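Local atomic coordinates of calcium uptake protein 2, mitochondrial (Homo sapiens, PDB entry 6LB7), a protein that binds calcium through EF-hands and, as a partner of MICU1, probably regulates calcium uptake by the mitochondrial calcium uniporter. Residues Asp292-Phe295 and Lys296-Leu300; Ile222-Lys225 and Asn226-Glu229; Leu286-Asn289 and Ile290-Thr293. All blocks are in the same frame, centred on the assembly; numbering follows the deposited sequence.

Overall arrangement
All three contacts lie in the C-terminal half of the chain, on the same side of its centre. Contacts 3 and 1 follow one another on helix 288-298: contact 3 forms its first turns, contact 1 its last, their centres are about 10 Å apart, and they share Asp292 and Thr293. Contact 2 belongs to the neighbouring helix 220-230, its centre about 9 Å from that of contact 1. The two helices join where Asn226 ND2 bonds to Ile297 O at 2.9 Å and Leu300 packs on Ile222. Contacts 2 and 3 do not touch, their centres being about 16 Å apart. The bound calcium is held elsewhere, by Asp109, Asp111, Asn113, Met115 and Glu120.

Contact 1 of 3, residues Asp292-Phe295 and Lys296-Leu300; sequences DTVF and KIFDL
Residues Asp292-Phe295 accept four successive helical i to i+4 bonds from Lys296 N, Ile297 N, Phe298 N and Asp299 N; the final one, Asp299 N to Phe295 O at 2.8 Å, is more bent than the others, with 138° at the hydrogen. The side chains of Asp292 and Lys296, one turn apart, pass each other at a slant. Lys296 CG lies beside the backbone N (chi1 -64°), 3.1 Å from Asp292 O; bends at chi2 and chi4 then carry NZ back toward the carboxylate. The resulting salt bridge is long and weak, NZ to Asp292 OD1 being 3.5 Å. Each group has another partner: Lys204 for OD1, and Lys230 O for NZ. On the buried side Thr293 CG2 and Ile297 CD1 lie alongside each other, 3.7 Å apart. The Phe298 ring receives Ile297 CG2 over one face, while Val294 O sits at its edge, 3.4 Å from CD1; Val294 CG1 adds a looser apolar touch to the same CD1. Beyond the last turn, Asp299 OD1 accepts a bond from Gly302 N. The sequence from Asp299 onward reads like an EF-hand loop, consistent with helix 288-298 being its entering helix. Chemically, the backbone bonds and apolar packing carry the turn; with Asp292 and Lys296 so far apart and each also bound elsewhere, their direct attraction probably adds little.

Contact 2 of 3, residues Ile222-Lys225 and Asn226-Glu229; sequences IYWK and NVRE
Lys225 and Glu229, one helical turn apart on helix 220-230, meet in a two-pronged salt bridge. The lysine can be followed outward from CB, which lies 4.1 Å from Arg228 NH2. With CG anti to the backbone N (chi1 -175°) the chain runs along the helix surface, and CG passes above the oxygen side of the carboxylate, 3.6 Å from Glu229 OE1. CD runs on past its rim, and CE comes to 3.4 Å from Glu229 OE2. A bend at chi4 (50°) then turns NZ in between the oxygens, 2.6 Å from Glu229 OE1 and 2.8 Å from Glu229 OE2. Both oxygens use their syn lone pairs, so one ammonium group bridges the carboxylate on the side where those lone pairs converge.

The other faces of the helix differ. Trp224 and Val227 point the same way, with the ring atom CE3 4.0 Å from Val227 CB, and both reach helix 204-211. The Arg228 guanidinium lays one face over Trp224 O and the CA of Lys225. Tyr223 turns inward, where its ring meets that of Phe298 obliquely. Asn226 is buried, its CG 3.4 Å from Ile222 O; ND2 gives a bond out of the helix to Ile297 O, while OD1 accepts one from Lys230 NZ, one turn on in the same helix. With an alanine here, Ile297 O and Lys230 NZ would each be likely to lose a partner, and a direct polar tie between helices 220-230 and 288-298 would go. The chemistry thus splits around the helix: a charged pair at the exposed surface, which solvent probably weakens, and a buried amide that satisfies a neighbouring carbonyl.

Contact 3 of 3, residues Leu286-Asn289 and Ile290-Thr293; sequences LSNN and ILDT
Ile290 meets Ser287 and Asn289 at the first turn of helix 288-298, where Ser287 holds the N-cap position without its side chain making a capping bond. Ile290 N has two weak bonds, one to Ser287 O at 3.1 Å and one to Asn289 OD1 at 2.8 Å, the latter strongly bent (117° at the hydrogen). That amide oxygen is brought back over the backbone because Asn289 CG stands between its own N and carbonyl carbon (chi1 49°). Ser287 OG donates to the same OD1 at 2.6 Å, in the carbonyl plane, so the amide is gripped from the serine side too; its ND2 goes to Glu241 OE1 and Glu235 O. The isoleucine's CD1 lies 3.8 Å from Ser287 OG.

Leu291 N follows with an almost straight bond to Ser287 O, 2.9 Å long and 174° at the hydrogen. Its side chain folds back past the helix start: CD2 is 4.1 Å from Leu286 CB, while CD1 rests against Leu286 O and Asn288 OD1. Asp292 N bonds to Asn288 O, and its CB packs against that same oxygen. At Thr293 the hydroxyl adds to the regular helical bond: Thr293 OG1 reaches Asn289 O at 2.8 Å and Thr293 N reaches the same oxygen at 3.0 Å; the two donors come from opposite faces of the carbonyl plane, so its oxygen is doubly satisfied.

Around this helix start, Leu291 packs on Leu271, Phe274 and Lys275 of helix 271-282, Ile290 and Leu286 meet Phe245 of helix 239-249, and Ile290 and Thr293 lie against Phe207 of helix 204-211.

Contact 1 of 3, residues Asp292-Phe295 and Lys296-Leu300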
loop_
_atom_site.group_PDB
_atom_site.type_symbol
_atom_site.label_atom_id
_atom_site.label_comp_id
_atom_site.label_asym_id
_atom_site.label_seq_id
_atom_site.Cartn_x
_atom_site.Cartn_y
_atom_site.Cartn_z
ATOM N N ASP B 292 18.023 -12.470 18.840
ATOM C CA ASP B 292 18.303 -12.327 20.263
ATOM C C ASP B 292 18.527 -10.870 20.643
ATOM O O ASP B 292 18.078 -10.423 21.701
ATOM C CB ASP B 292 19.526 -13.164 20.643
ATOM C CG ASP B 292 19.858 -13.069 22.122
ATOM O OD1 ASP B 292 20.917 -12.499 22.465
ATOM O OD2 ASP B 292 19.051 -13.556 22.942
ATOM N N THR B 293 19.237 -10.115 19.795
ATOM C CA THR B 293 19.468 -8.699 20.071
ATOM C C THR B 293 18.163 -7.913 20.083
ATOM O O THR B 293 17.945 -7.065 20.961
ATOM C CB THR B 293 20.434 -8.111 19.034
ATOM O OG1 THR B 293 21.688 -8.791 19.125
ATOM C CG2 THR B 293 20.657 -6.631 19.302
ATOM N N VAL B 294 17.296 -8.162 19.101
ATOM C CA VAL B 294 16.016 -7.453 19.051
ATOM C C VAL B 294 15.218 -7.698 20.327
ATOM O O VAL B 294 14.669 -6.763 20.925
ATOM C CB VAL B 294 15.217 -7.868 17.807
ATOM C CG1 VAL B 294 13.758 -7.441 17.958
ATOM C CG2 VAL B 294 15.831 -7.255 16.563
ATOM N N PHE B 295 15.156 -8.956 20.777
ATOM C CA PHE B 295 14.366 -9.265 21.965
ATOM C C PHE B 295 15.016 -8.729 23.237
ATOM O O PHE B 295 14.317 -8.242 24.126
ATOM C CB PHE B 295 14.108 -10.769 22.062
ATOM C CG PHE B 295 12.844 -11.199 21.373
ATOM C CD1 PHE B 295 11.696 -11.454 22.103
ATOM C CD2 PHE B 295 12.797 -11.298 19.987
ATOM C CE1 PHE B 295 10.522 -11.826 21.466
ATOM C CE2 PHE B 295 11.623 -11.671 19.335
ATOM C CZ PHE B 295 10.488 -11.931 20.072
ATOM N N LYS B 296 16.347 -8.781 23.349
ATOM C CA LYS B 296 16.964 -8.193 24.540
ATOM C C LYS B 296 16.683 -6.698 24.625
ATOM O O LYS B 296 16.492 -6.158 25.723
ATOM C CB LYS B 296 18.473 -8.449 24.568
ATOM C CG LYS B 296 18.878 -9.916 24.676
ATOM C CD LYS B 296 18.826 -10.426 26.099
ATOM C CE LYS B 296 19.550 -11.767 26.221
ATOM N NZ LYS B 296 20.983 -11.650 25.812
ATOM N N ILE B 297 16.660 -6.003 23.487
ATOM C CA ILE B 297 16.443 -4.552 23.521
ATOM C C ILE B 297 14.974 -4.209 23.763
ATOM O O ILE B 297 14.658 -3.265 24.503
ATOM C CB ILE B 297 16.938 -3.892 22.219
ATOM C CG1 ILE B 297 18.449 -4.105 22.005
ATOM C CG2 ILE B 297 16.604 -2.396 22.217
ATOM C CD1 ILE B 297 18.914 -3.636 20.609
ATOM N N PHE B 298 14.055 -4.923 23.109
ATOM C CA PHE B 298 12.655 -4.523 23.087
ATOM C C PHE B 298 11.735 -5.480 23.852
ATOM O O PHE B 298 10.516 -5.365 23.736
ATOM C CB PHE B 298 12.176 -4.364 21.637
ATOM C CG PHE B 298 12.911 -3.284 20.862
ATOM C CD1 PHE B 298 13.959 -3.615 20.010
ATOM C CD2 PHE B 298 12.541 -1.949 20.979
ATOM C CE1 PHE B 298 14.638 -2.640 19.291
ATOM C CE2 PHE B 298 13.217 -0.959 20.261
ATOM C CZ PHE B 298 14.262 -1.307 19.414
ATOM N N ASP B 299 12.271 -6.422 24.626
ATOM C CA ASP B 299 11.426 -7.103 25.616
ATOM C C ASP B 299 11.442 -6.219 26.851
ATOM O O ASP B 299 12.357 -6.273 27.673
ATOM C CB ASP B 299 11.903 -8.520 25.919
ATOM C CG ASP B 299 11.145 -9.161 27.099
ATOM O OD1 ASP B 299 10.119 -8.611 27.549
ATOM O OD2 ASP B 299 11.565 -10.234 27.570
ATOM N N LEU B 300 10.426 -5.361 26.947
ATOM C CA LEU B 300 10.378 -4.304 27.945
ATOM C C LEU B 300 9.643 -4.705 29.219
ATOM O O LEU B 300 9.691 -3.950 30.198
ATOM C CB LEU B 300 9.718 -3.050 27.355
ATOM C CG LEU B 300 10.400 -2.428 26.128
ATOM C CD1 LEU B 300 9.773 -1.087 25.794
ATOM C CD2 LEU B 300 11.907 -2.285 26.304
#

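Contact 2 of 3, residues Ile222-Lys225 and Asn226-Glu229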
loop_
_atom_site.group_PDB
_atom_site.type_symbol
_atom_site.label_atom_id
_atom_site.label_comp_id
_atom_site.label_asym_id
_atom_site.label_seq_id
_atom_site.Cartn_x
_atom_site.Cartn_y
_atom_site.Cartn_z
ATOM N N ILE B 222 15.487 3.403 28.122
ATOM C CA ILE B 222 15.212 2.002 28.410
ATOM C C ILE B 222 15.884 1.097 27.384
ATOM O O ILE B 222 16.426 0.040 27.733
ATOM C CB ILE B 222 13.693 1.771 28.450
ATOM C CG1 ILE B 222 13.058 2.582 29.590
ATOM C CG2 ILE B 222 13.391 0.284 28.585
ATOM C CD1 ILE B 222 11.536 2.487 29.636
ATOM N N TYR B 223 15.822 1.476 26.098
ATOM C CA TYR B 223 16.514 0.719 25.058
ATOM C C TYR B 223 17.993 0.610 25.367
ATOM O O TYR B 223 18.572 -0.479 25.311
ATOM C CB TYR B 223 16.328 1.392 23.689
ATOM C CG TYR B 223 14.893 1.684 23.345
ATOM C CD1 TYR B 223 13.859 0.877 23.823
ATOM C CD2 TYR B 223 14.565 2.775 22.551
ATOM C CE1 TYR B 223 12.537 1.154 23.517
ATOM C CE2 TYR B 223 13.256 3.049 22.227
ATOM C CZ TYR B 223 12.246 2.247 22.716
ATOM O OH TYR B 223 10.944 2.550 22.389
ATOM N N TRP B 224 18.624 1.749 25.679
ATOM C CA TRP B 224 20.065 1.777 25.871
ATOM C C TRP B 224 20.488 1.086 27.156
ATOM O O TRP B 224 21.582 0.514 27.219
ATOM C CB TRP B 224 20.573 3.217 25.840
ATOM C CG TRP B 224 20.738 3.702 24.434
ATOM C CD1 TRP B 224 19.951 4.602 23.774
ATOM C CD2 TRP B 224 21.738 3.278 23.501
ATOM N NE1 TRP B 224 20.411 4.773 22.485
ATOM C CE2 TRP B 224 21.511 3.974 22.299
ATOM C CE3 TRP B 224 22.809 2.379 23.570
ATOM C CZ2 TRP B 224 22.321 3.803 21.174
ATOM C CZ3 TRP B 224 23.611 2.212 22.452
ATOM C CH2 TRP B 224 23.363 2.920 21.277
ATOM N N LYS B 225 19.657 1.140 28.195
ATOM C CA LYS B 225 19.968 0.353 29.383
ATOM C C LYS B 225 20.017 -1.132 29.040
ATOM O O LYS B 225 20.921 -1.848 29.481
ATOM C CB LYS B 225 18.951 0.642 30.490
ATOM C CG LYS B 225 19.250 -0.045 31.808
ATOM C CD LYS B 225 18.287 0.387 32.901
ATOM C CE LYS B 225 18.487 -0.450 34.175
ATOM N NZ LYS B 225 19.917 -0.524 34.619
ATOM N N ASN B 226 19.076 -1.600 28.212
ATOM C CA ASN B 226 19.075 -3.002 27.802
ATOM C C ASN B 226 20.295 -3.336 26.960
ATOM O O ASN B 226 20.842 -4.438 27.072
ATOM C CB ASN B 226 17.799 -3.330 27.027
ATOM C CG ASN B 226 16.579 -3.386 27.921
ATOM O OD1 ASN B 226 16.702 -3.575 29.119
ATOM N ND2 ASN B 226 15.400 -3.233 27.340
ATOM N N VAL B 227 20.717 -2.414 26.090
ATOM C CA VAL B 227 21.916 -2.653 25.292
ATOM C C VAL B 227 23.115 -2.874 26.202
ATOM O O VAL B 227 23.868 -3.842 26.047
ATOM C CB VAL B 227 22.173 -1.488 24.317
ATOM C CG1 VAL B 227 23.534 -1.666 23.643
ATOM C CG2 VAL B 227 21.068 -1.379 23.265
ATOM N N ARG B 228 23.297 -1.983 27.184
ATOM C CA ARG B 228 24.505 -2.018 27.999
ATOM C C ARG B 228 24.531 -3.225 28.917
ATOM O O ARG B 228 25.605 -3.778 29.176
ATOM C CB ARG B 228 24.630 -0.740 28.829
ATOM C CG ARG B 228 24.752 0.537 28.021
ATOM C CD ARG B 228 25.132 1.709 28.919
ATOM N NE ARG B 228 24.242 1.855 30.074
ATOM C CZ ARG B 228 23.190 2.674 30.124
ATOM N NH1 ARG B 228 22.875 3.439 29.086
ATOM N NH2 ARG B 228 22.449 2.726 31.224
ATOM N N GLU B 229 23.369 -3.666 29.399
ATOM C CA GLU B 229 23.318 -4.660 30.456
ATOM C C GLU B 229 22.882 -6.049 30.009
ATOM O O GLU B 229 23.241 -7.025 30.672
ATOM C CB GLU B 229 22.390 -4.174 31.579
ATOM C CG GLU B 229 22.947 -2.945 32.296
ATOM C CD GLU B 229 21.933 -2.249 33.177
ATOM O OE1 GLU B 229 22.228 -1.112 33.621
ATOM O OE2 GLU B 229 20.846 -2.825 33.421
#

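Contact 3 of 3, residues Leu286-Asn289 and Ile290-Thr293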
loop_
_atom_site.group_PDB
_atom_site.type_symbol
_atom_site.label_atom_id
_atom_site.label_comp_id
_atom_site.label_asym_id
_atom_site.label_seq_id
_atom_site.Cartn_x
_atom_site.Cartn_y
_atom_site.Cartn_z
ATOM N N LEU B 286 15.752 -14.539 9.768
ATOM C CA LEU B 286 16.796 -13.738 10.376
ATOM C C LEU B 286 17.637 -14.623 11.281
ATOM O O LEU B 286 17.134 -15.595 11.848
ATOM C CB LEU B 286 16.202 -12.607 11.195
ATOM C CG LEU B 286 15.422 -11.582 10.385
ATOM C CD1 LEU B 286 14.921 -10.507 11.315
ATOM C CD2 LEU B 286 16.295 -11.002 9.285
ATOM N N SER B 287 18.909 -14.258 11.440
ATOM C CA SER B 287 19.822 -15.047 12.260
ATOM C C SER B 287 19.557 -14.857 13.752
ATOM O O SER B 287 19.053 -13.817 14.198
ATOM C CB SER B 287 21.268 -14.670 11.958
ATOM O OG SER B 287 21.482 -13.286 12.225
ATOM N N ASN B 288 19.967 -15.874 14.529
ATOM C CA ASN B 288 19.666 -15.941 15.957
ATOM C C ASN B 288 20.328 -14.821 16.743
ATOM O O ASN B 288 19.740 -14.302 17.696
ATOM C CB ASN B 288 20.122 -17.287 16.520
ATOM C CG ASN B 288 19.291 -18.439 16.012
ATOM O OD1 ASN B 288 18.073 -18.335 15.901
ATOM N ND2 ASN B 288 19.947 -19.552 15.706
ATOM N N ASN B 289 21.575 -14.470 16.408
ATOM C CA ASN B 289 22.199 -13.354 17.116
ATOM C C ASN B 289 21.393 -12.063 16.945
ATOM O O ASN B 289 21.287 -11.266 17.888
ATOM C CB ASN B 289 23.668 -13.170 16.666
ATOM C CG ASN B 289 23.846 -13.136 15.134
ATOM O OD1 ASN B 289 22.884 -13.022 14.363
ATOM N ND2 ASN B 289 25.104 -13.237 14.695
ATOM N N ILE B 290 20.788 -11.857 15.770
ATOM C CA ILE B 290 19.994 -10.650 15.549
ATOM C C ILE B 290 18.633 -10.761 16.232
ATOM O O ILE B 290 18.183 -9.817 16.899
ATOM C CB ILE B 290 19.856 -10.351 14.044
ATOM C CG1 ILE B 290 21.147 -9.700 13.514
ATOM C CG2 ILE B 290 18.699 -9.356 13.791
ATOM C CD1 ILE B 290 21.165 -9.511 12.038
ATOM N N LEU B 291 17.960 -11.908 16.084
ATOM C CA LEU B 291 16.713 -12.126 16.823
ATOM C C LEU B 291 16.930 -11.916 18.312
ATOM O O LEU B 291 16.124 -11.266 18.988
ATOM C CB LEU B 291 16.173 -13.538 16.586
ATOM C CG LEU B 291 15.679 -13.916 15.193
ATOM C CD1 LEU B 291 15.419 -15.406 15.121
ATOM C CD2 LEU B 291 14.431 -13.138 14.825
ATOM N N ASP B 292 18.023 -12.470 18.840
ATOM C CA ASP B 292 18.303 -12.327 20.263
ATOM C C ASP B 292 18.527 -10.870 20.643
ATOM O O ASP B 292 18.078 -10.423 21.701
ATOM C CB ASP B 292 19.526 -13.164 20.643
ATOM C CG ASP B 292 19.858 -13.069 22.122
ATOM O OD1 ASP B 292 20.917 -12.499 22.465
ATOM O OD2 ASP B 292 19.051 -13.556 22.942
ATOM N N THR B 293 19.237 -10.115 19.795
ATOM C CA THR B 293 19.468 -8.699 20.071
ATOM C C THR B 293 18.163 -7.913 20.083
ATOM O O THR B 293 17.945 -7.065 20.961
ATOM C CB THR B 293 20.434 -8.111 19.034
ATOM O OG1 THR B 293 21.688 -8.791 19.125
ATOM C CG2 THR B 293 20.657 -6.631 19.302
#